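Local coordinates for protein 4-hydroxybutyrate CoA-transferase (Porphyromonas gingivalis, PDB 3D3U) that probably transfers coenzyme A from an acyl-CoA to a carboxylate, with 4-hydroxybutyrate and acetate as likely partners, at residues S41-Y45 / P66-M72; E155-P161 / I178-I184. All blocks are in the same frame, centred on the assembly; numbering follows the deposited sequence.

Both contacts belong to the N-terminal half of the chain, where six parallel strands form a Rossmann-type sheet. Contact 1 packs helix 38-46 on the loop that leads from strand 54-57 to strand 76-79, at one end of the strand order. Contact 2 pairs the last two strands at the other end, 151-157 and 176-180, and follows their turns. Their centres are 21 Å apart, yet the nearest atoms come to about 5 Å without touching. Helix 38-46 ties them together: S41, M44 and Y45 turn toward the 66-72 loop, while R39 and F40, just before S41, meet E155 of contact 2, R39 also pairing with E182.

Contact 1. Residues S41-Y45 / P66-M72; sequences SQAMY and PHLAPEM
Y45 and P66 meet where helix 38-46 of the Rossmann-type domain rests on the loop running into strand 76-79. Y45 CB lies 3.4 Å from P66 CB, and the two side chains cross at about a right angle. With CG anti to the backbone N (chi1 -169°), the tyrosine ring is carried out along the loop, past A69 and on to E71. The A69 methyl sits at the ring edge, CB to Y45 CE1 4.2 Å. M72 adds a Met-aromatic contact from an oblique direction, its SD 5.3 Å from the centroid of the Y45 ring. At the outer end, Y45 OH is 3.7 Å from E71 OE1, with ring and carboxylate planes 53° apart.

A turn earlier on the helix, S41 faces P66 and H67; a weak hydrogen bond from its OG to P66 O is possible, but the placement of that hydroxyl is doubtful. Outside the two segments, R48 makes a cation-pi contact with Y45 and also touches E71 and M72, F30 meets the H67 ring, and V18 of helix 14-21 packs on M44. Bent at chi2 and chi3, the M72 chain brings its CE to 3.6 Å from M44 O.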
ATOM      1  N   SER A  41     -14.184  14.316   8.161  1.00 21.03           N
ATOM      2  CA  SER A  41     -14.976  13.315   8.941  1.00 20.01           C
ATOM      3  C   SER A  41     -15.581  13.941  10.228  1.00 20.61           C
ATOM      4  O   SER A  41     -16.791  13.808  10.571  1.00 18.08           O
ATOM      5  CB  SER A  41     -14.138  12.077   9.243  1.00 19.44           C
ATOM      6  OG  SER A  41     -14.819  11.138  10.083  1.00 19.22           O
ATOM      7  N   GLN A  42     -14.707  14.717  10.886  1.00 23.29           N
ATOM      8  CA  GLN A  42     -15.014  15.508  12.137  1.00 23.53           C
ATOM      9  C   GLN A  42     -16.215  16.376  11.722  1.00 21.04           C
ATOM     10  O   GLN A  42     -17.258  16.280  12.359  1.00 21.64           O
ATOM     11  CB  GLN A  42     -13.743  16.318  12.632  1.00 24.61           C
ATOM     12  CG  GLN A  42     -13.382  16.344  14.134  1.00 30.98           C
ATOM     13  CD  GLN A  42     -12.200  15.324  14.462  1.00 42.73           C
ATOM     14  OE1 GLN A  42     -11.040  15.529  13.956  1.00 44.13           O
ATOM     15  NE2 GLN A  42     -12.491  14.229  15.306  1.00 39.64           N
ATOM     16  N   ALA A  43     -16.127  17.141  10.620  1.00 18.30           N
ATOM     17  CA  ALA A  43     -17.309  17.992  10.269  1.00 17.00           C
ATOM     18  C   ALA A  43     -18.595  17.252   9.929  1.00 15.00           C
ATOM     19  O   ALA A  43     -19.651  17.766  10.130  1.00 11.84           O
ATOM     20  CB  ALA A  43     -16.994  19.100   9.199  1.00 17.47           C
ATOM     21  N   MET A  44     -18.480  16.046   9.400  1.00 14.50           N
ATOM     22  CA  MET A  44     -19.672  15.247   9.145  1.00 15.39           C
ATOM     23  C   MET A  44     -20.299  14.814  10.458  1.00 12.22           C
ATOM     24  O   MET A  44     -21.505  14.764  10.578  1.00 10.78           O
ATOM     25  CB  MET A  44     -19.311  14.005   8.289  1.00 16.06           C
ATOM     26  CG  MET A  44     -19.047  14.297   6.764  1.00 18.15           C
ATOM     27  SD  MET A  44     -18.503  12.783   5.970  1.00 20.97           S
ATOM     28  CE  MET A  44     -19.973  11.969   5.504  1.00 18.66           C
ATOM     29  N   TYR A  45     -19.474  14.477  11.441  1.00 10.67           N
ATOM     30  CA  TYR A  45     -20.000  14.285  12.792  1.00 10.06           C
ATOM     31  C   TYR A  45     -20.829  15.488  13.322  1.00  9.87           C
ATOM     32  O   TYR A  45     -22.038  15.369  13.596  1.00  8.45           O
ATOM     33  CB  TYR A  45     -18.905  14.022  13.805  1.00  9.54           C
ATOM     34  CG  TYR A  45     -19.468  13.570  15.088  1.00 10.38           C
ATOM     35  CD1 TYR A  45     -19.779  12.217  15.287  1.00 12.83           C
ATOM     36  CD2 TYR A  45     -19.753  14.464  16.109  1.00 13.04           C
ATOM     37  CE1 TYR A  45     -20.308  11.742  16.483  1.00  9.77           C
ATOM     38  CE2 TYR A  45     -20.321  14.011  17.299  1.00 12.73           C
ATOM     39  CZ  TYR A  45     -20.606  12.630  17.490  1.00 10.42           C
ATOM     40  OH  TYR A  45     -21.171  12.131  18.682  1.00  9.11           O
ATOM     41  N   PRO A  66     -15.357   9.665  13.507  1.00 32.05           N
ATOM     42  CA  PRO A  66     -16.808   9.797  13.258  1.00 33.03           C
ATOM     43  C   PRO A  66     -17.406   9.235  11.918  1.00 34.34           C
ATOM     44  O   PRO A  66     -17.583   9.984  10.983  1.00 33.74           O
ATOM     45  CB  PRO A  66     -16.926  11.299  13.259  1.00 33.84           C
ATOM     46  CG  PRO A  66     -15.250  11.814  13.151  1.00 32.17           C
ATOM     47  CD  PRO A  66     -14.737  10.892  14.035  1.00 30.81           C
ATOM     48  N   HIS A  67     -17.666   7.948  11.743  1.00 36.42           N
ATOM     49  CA  HIS A  67     -18.599   7.590  10.627  1.00 37.64           C
ATOM     50  C   HIS A  67     -19.242   6.329  11.013  1.00 38.84           C
ATOM     51  O   HIS A  67     -20.415   6.008  10.506  1.00 39.60           O
ATOM     52  CB  HIS A  67     -17.970   7.029   9.363  1.00 38.67           C
ATOM     53  CG  HIS A  67     -16.810   7.784   8.838  1.00 37.94           C
ATOM     54  ND1 HIS A  67     -16.823   9.153   8.682  1.00 35.73           N
ATOM     55  CD2 HIS A  67     -15.627   7.332   8.356  1.00 31.96           C
ATOM     56  CE1 HIS A  67     -15.658   9.517   8.185  1.00 38.35           C
ATOM     57  NE2 HIS A  67     -14.909   8.435   8.006  1.00 37.11           N
ATOM     58  N   LEU A  68     -18.393   5.518  11.717  1.00 37.72           N
ATOM     59  CA  LEU A  68     -18.874   4.245  12.310  1.00 36.10           C
ATOM     60  C   LEU A  68     -19.263   4.591  13.715  1.00 33.90           C
ATOM     61  O   LEU A  68     -19.560   3.675  14.494  1.00 35.37           O
ATOM     62  CB  LEU A  68     -17.912   3.004  12.206  1.00 36.82           C
ATOM     63  CG  LEU A  68     -18.390   1.476  12.111  1.00 38.55           C
ATOM     64  CD1 LEU A  68     -19.946   1.131  11.785  1.00 37.96           C
ATOM     65  CD2 LEU A  68     -17.441   0.554  11.235  1.00 36.10           C
ATOM     66  N   ALA A  69     -19.309   5.892  14.035  1.00 29.05           N
ATOM     67  CA  ALA A  69     -19.864   6.249  15.305  1.00 25.67           C
ATOM     68  C   ALA A  69     -21.260   5.790  15.050  1.00 22.99           C
ATOM     69  O   ALA A  69     -21.778   6.064  13.989  1.00 22.81           O
ATOM     70  CB  ALA A  69     -19.830   7.715  15.489  1.00 26.27           C
ATOM     71  N   PRO A  70     -21.816   4.982  15.940  1.00 20.49           N
ATOM     72  CA  PRO A  70     -23.195   4.529  15.838  1.00 18.83           C
ATOM     73  C   PRO A  70     -24.212   5.617  15.528  1.00 17.75           C
ATOM     74  O   PRO A  70     -25.196   5.331  14.837  1.00 18.08           O
ATOM     75  CB  PRO A  70     -23.485   3.912  17.225  1.00 18.88           C
ATOM     76  CG  PRO A  70     -22.243   3.593  17.818  1.00 17.25           C
ATOM     77  CD  PRO A  70     -21.130   4.351  17.074  1.00 20.05           C
ATOM     78  N   GLU A  71     -24.004   6.850  16.011  1.00 16.84           N
ATOM     79  CA  GLU A  71     -24.990   7.963  15.812  1.00 14.77           C
ATOM     80  C   GLU A  71     -25.027   8.453  14.373  1.00 15.46           C
ATOM     81  O   GLU A  71     -25.961   9.122  13.937  1.00 16.72           O
ATOM     82  CB  GLU A  71     -24.841   9.053  16.859  1.00 12.78           C
ATOM     83  CG  GLU A  71     -23.446   9.452  17.247  1.00 14.57           C
ATOM     84  CD  GLU A  71     -22.666   8.531  18.214  1.00 20.09           C
ATOM     85  OE1 GLU A  71     -22.594   8.831  19.364  1.00 26.94           O
ATOM     86  OE2 GLU A  71     -21.992   7.553  17.880  1.00 21.86           O
ATOM     87  N   MET A  72     -24.024   8.068  13.589  1.00 15.91           N
ATOM     88  CA  MET A  72     -24.083   8.238  12.136  1.00 16.11           C
ATOM     89  C   MET A  72     -25.154   7.409  11.470  1.00 16.82           C
ATOM     90  O   MET A  72     -25.503   7.686  10.321  1.00 16.32           O
ATOM     91  CB  MET A  72     -22.788   7.852  11.519  1.00 15.79           C
ATOM     92  CG  MET A  72     -21.665   8.690  12.066  1.00 16.25           C
ATOM     93  SD  MET A  72     -22.144  10.387  12.238  1.00 17.49           S
ATOM     94  CE  MET A  72     -22.021  11.190  10.636  1.00  5.62           C
TER

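Contact 2. Residues E155-P161 / I178-I184; sequences EVNKQMP and IEVDEPI
V156 sits between I178 and V180 in a parallel ladder: its N donates to I178 O at 3.0 Å, and its O accepts from V180 N. The next rung, K158 N to V180 O at 3.0 Å, is nearly straight (172° at the hydrogen), and N157 CA points a C-H at the same V180 oxygen. This is the close-packed part. E155, N157, I178 and V180 look to one face, where E155 is held by R39 and the backbone N of F40 while I178 packs on A14 and A17 of helix 14-21.

N157 closes the strand. Its CG is anti to the backbone N (chi1 -163°), which puts the amide between the two turning chains. OD1 takes Q159 N at 2.8 Å in an Asx turn, and ND2 reaches E182 O at 2.9 Å in the carbonyl plane; gripped at both ends, the amide has its rotation fixed. Beyond it, I184 is packed by M160, crossing it at about a right angle, and by P161 (CD to I184 CG1 4.3 Å), with Y278 of helix 275-281 touching I184.

On the solvent side, K158 runs alongside E179 more loosely: their salt bridge is long, NZ to OE2 3.8 Å, and the E179 carboxylate also has a hydrogen bond with Y7, its stronger partner, and a salt bridge to R8. Q159 crosses D181 at about a right angle, NE2 and OD1 modelled in a hydrogen bond too short to trust in detail.

This is the edge of a parallel Rossmann-type sheet, strand 176-180 being outermost within the chain beside 151-157; their connection contains short strands and loop but no helix.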
ATOM      1  N   GLU A 155      -8.722  19.091   1.555  1.00 19.73           N
ATOM      2  CA  GLU A 155      -8.292  19.792   2.705  1.00 21.58           C
ATOM      3  C   GLU A 155      -6.929  20.175   2.332  1.00 19.47           C
ATOM      4  O   GLU A 155      -6.098  19.361   2.046  1.00 19.01           O
ATOM      5  CB  GLU A 155      -8.193  18.866   3.910  1.00 22.03           C
ATOM      6  CG  GLU A 155      -9.493  18.327   4.501  1.00 26.27           C
ATOM      7  CD  GLU A 155      -9.298  17.283   5.679  1.00 30.22           C
ATOM      8  OE1 GLU A 155     -10.345  16.621   6.069  1.00 42.45           O
ATOM      9  OE2 GLU A 155      -8.161  17.101   6.281  1.00 37.34           O
ATOM     10  N   VAL A 156      -6.655  21.449   2.326  1.00 21.02           N
ATOM     11  CA  VAL A 156      -5.289  21.918   1.998  1.00 21.50           C
ATOM     12  C   VAL A 156      -4.319  21.952   3.214  1.00 21.92           C
ATOM     13  O   VAL A 156      -4.441  22.764   4.129  1.00 21.03           O
ATOM     14  CB  VAL A 156      -5.333  23.225   1.217  1.00 21.55           C
ATOM     15  CG1 VAL A 156      -3.893  23.780   1.035  1.00 22.51           C
ATOM     16  CG2 VAL A 156      -6.048  22.959  -0.106  1.00 16.93           C
ATOM     17  N   ASN A 157      -3.377  21.029   3.231  1.00 22.59           N
ATOM     18  CA  ASN A 157      -2.666  20.897   4.424  1.00 24.43           C
ATOM     19  C   ASN A 157      -1.247  21.444   4.307  1.00 26.39           C
ATOM     20  O   ASN A 157      -0.409  21.023   3.438  1.00 27.35           O
ATOM     21  CB  ASN A 157      -2.736  19.490   4.912  1.00 24.46           C
ATOM     22  CG  ASN A 157      -2.347  19.376   6.357  1.00 26.49           C
ATOM     23  OD1 ASN A 157      -1.726  20.311   6.929  1.00 28.44           O
ATOM     24  ND2 ASN A 157      -2.642  18.220   6.963  1.00 21.74           N
ATOM     25  N   LYS A 158      -1.020  22.461   5.157  1.00 27.58           N
ATOM     26  CA  LYS A 158       0.298  23.118   5.282  1.00 28.93           C
ATOM     27  C   LYS A 158       1.369  22.119   5.738  1.00 28.37           C
ATOM     28  O   LYS A 158       2.525  22.300   5.425  1.00 27.48           O
ATOM     29  CB  LYS A 158       0.259  24.435   6.108  1.00 28.34           C
ATOM     30  CG  LYS A 158      -0.201  25.597   5.175  1.00 30.85           C
ATOM     31  CD  LYS A 158       0.004  27.085   5.632  1.00 30.90           C
ATOM     32  CE  LYS A 158      -0.754  28.113   4.679  1.00 31.70           C
ATOM     33  NZ  LYS A 158      -2.033  27.492   4.074  1.00 35.55           N
ATOM     34  N   GLN A 159       0.945  21.033   6.403  1.00 28.17           N
ATOM     35  CA  GLN A 159       1.834  19.961   6.806  1.00 27.02           C
ATOM     36  C   GLN A 159       1.994  18.827   5.745  1.00 27.08           C
ATOM     37  O   GLN A 159       2.980  18.055   5.822  1.00 27.82           O
ATOM     38  CB  GLN A 159       1.320  19.336   8.102  1.00 27.34           C
ATOM     39  CG  GLN A 159       2.307  19.252   9.241  1.00 27.80           C
ATOM     40  CD  GLN A 159       1.964  20.307  10.218  1.00 33.22           C
ATOM     41  OE1 GLN A 159       1.949  20.102  11.459  1.00 33.35           O
ATOM     42  NE2 GLN A 159       1.596  21.479   9.662  1.00 36.16           N
ATOM     43  N   MET A 160       1.049  18.666   4.804  1.00 25.88           N
ATOM     44  CA  MET A 160       1.139  17.543   3.805  1.00 25.34           C
ATOM     45  C   MET A 160       2.365  17.783   2.951  1.00 24.46           C
ATOM     46  O   MET A 160       2.460  18.853   2.375  1.00 26.22           O
ATOM     47  CB  MET A 160      -0.098  17.475   2.867  1.00 24.93           C
ATOM     48  CG  MET A 160       0.007  16.348   1.829  1.00 24.68           C
ATOM     49  SD  MET A 160       0.118  14.649   2.593  1.00 23.44           S
ATOM     50  CE  MET A 160      -1.465  14.410   3.292  1.00 19.19           C
ATOM     51  N   PRO A 161       3.300  16.844   2.873  1.00 23.35           N
ATOM     52  CA  PRO A 161       4.462  16.952   1.987  1.00 22.79           C
ATOM     53  C   PRO A 161       4.148  16.989   0.489  1.00 22.30           C
ATOM     54  O   PRO A 161       3.127  16.493   0.046  1.00 23.57           O
ATOM     55  CB  PRO A 161       5.238  15.647   2.270  1.00 21.47           C
ATOM     56  CG  PRO A 161       4.359  14.821   2.907  1.00 19.58           C
ATOM     57  CD  PRO A 161       3.357  15.599   3.642  1.00 23.05           C
ATOM     58  N   ILE A 178     -10.487  23.557   2.126  1.00 17.81           N
ATOM     59  CA  ILE A 178     -10.579  23.718   3.545  1.00 18.74           C
ATOM     60  C   ILE A 178      -9.144  23.866   3.993  1.00 21.69           C
ATOM     61  O   ILE A 178      -8.483  22.869   4.282  1.00 22.13           O
ATOM     62  CB  ILE A 178     -11.165  22.479   4.118  1.00 16.83           C
ATOM     63  CG1 ILE A 178     -12.572  22.357   3.600  1.00 17.27           C
ATOM     64  CG2 ILE A 178     -11.283  22.572   5.560  1.00 14.64           C
ATOM     65  CD1 ILE A 178     -13.110  20.934   3.511  1.00 14.06           C
ATOM     66  N   GLU A 179      -8.624  25.101   4.019  1.00 24.72           N
ATOM     67  CA  GLU A 179      -7.210  25.248   4.426  1.00 26.88           C
ATOM     68  C   GLU A 179      -7.002  24.778   5.825  1.00 27.60           C
ATOM     69  O   GLU A 179      -7.640  25.268   6.711  1.00 29.85           O
ATOM     70  CB  GLU A 179      -6.574  26.637   4.290  1.00 25.33           C
ATOM     71  CG  GLU A 179      -7.421  27.815   4.064  1.00 28.80           C
ATOM     72  CD  GLU A 179      -6.617  28.762   3.205  1.00 35.59           C
ATOM     73  OE1 GLU A 179      -7.076  29.881   2.885  1.00 38.57           O
ATOM     74  OE2 GLU A 179      -5.481  28.371   2.860  1.00 34.98           O
ATOM     75  N   VAL A 180      -6.113  23.816   6.021  1.00 27.94           N
ATOM     76  CA  VAL A 180      -5.706  23.546   7.342  1.00 27.56           C
ATOM     77  C   VAL A 180      -4.271  23.312   7.550  1.00 27.81           C
ATOM     78  O   VAL A 180      -3.444  23.371   6.645  1.00 28.02           O
ATOM     79  CB  VAL A 180      -6.540  22.441   7.991  1.00 28.96           C
ATOM     80  CG1 VAL A 180      -7.898  23.101   8.511  1.00 30.60           C
ATOM     81  CG2 VAL A 180      -6.740  21.199   7.098  1.00 23.93           C
ATOM     82  N   ASP A 181      -4.019  23.135   8.820  1.00 28.30           N
ATOM     83  CA  ASP A 181      -2.739  22.877   9.359  1.00 29.52           C
ATOM     84  C   ASP A 181      -2.752  21.909  10.599  1.00 29.88           C
ATOM     85  O   ASP A 181      -3.450  22.147  11.638  1.00 31.11           O
ATOM     86  CB  ASP A 181      -2.059  24.174   9.671  1.00 29.39           C
ATOM     87  CG  ASP A 181      -0.649  23.939  10.001  1.00 32.09           C
ATOM     88  OD1 ASP A 181      -0.330  22.741  10.188  1.00 34.95           O
ATOM     89  OD2 ASP A 181       0.210  24.823  10.094  1.00 35.01           O
ATOM     90  N   GLU A 182      -2.058  20.784  10.427  1.00 28.51           N
ATOM     91  CA  GLU A 182      -2.244  19.607  11.273  1.00 29.19           C
ATOM     92  C   GLU A 182      -1.323  18.470  10.773  1.00 27.43           C
ATOM     93  O   GLU A 182      -1.302  18.164   9.582  1.00 27.31           O
ATOM     94  CB  GLU A 182      -3.737  19.195  11.423  1.00 28.20           C
ATOM     95  CG  GLU A 182      -4.444  19.727  12.690  1.00 33.60           C
ATOM     96  CD  GLU A 182      -5.171  18.624  13.613  1.00 41.70           C
ATOM     97  OE1 GLU A 182      -5.812  17.578  13.124  1.00 40.51           O
ATOM     98  OE2 GLU A 182      -5.147  18.826  14.902  1.00 47.22           O
ATOM     99  N   PRO A 183      -0.565  17.861  11.696  1.00 26.93           N
ATOM    100  CA  PRO A 183       0.511  16.904  11.359  1.00 26.06           C
ATOM    101  C   PRO A 183      -0.031  15.582  10.785  1.00 26.46           C
ATOM    102  O   PRO A 183      -1.048  15.045  11.226  1.00 27.59           O
ATOM    103  CB  PRO A 183       1.158  16.628  12.706  1.00 26.28           C
ATOM    104  CG  PRO A 183       0.042  16.835  13.730  1.00 25.49           C
ATOM    105  CD  PRO A 183      -0.744  17.990  13.167  1.00 26.25           C
ATOM    106  N   ILE A 184       0.643  15.041   9.789  1.00 25.25           N
ATOM    107  CA  ILE A 184       0.118  13.954   9.054  1.00 21.69           C
ATOM    108  C   ILE A 184       0.186  12.740   9.939  1.00 21.73           C
ATOM    109  O   ILE A 184       1.228  12.374  10.328  1.00 21.82           O
ATOM    110  CB  ILE A 184       0.990  13.902   7.844  1.00 20.69           C
ATOM    111  CG1 ILE A 184       0.619  15.112   6.979  1.00 17.79           C
ATOM    112  CG2 ILE A 184       0.922  12.538   7.154  1.00 21.71           C
ATOM    113  CD1 ILE A 184      -0.553  14.898   6.028  1.00  8.23           C
TER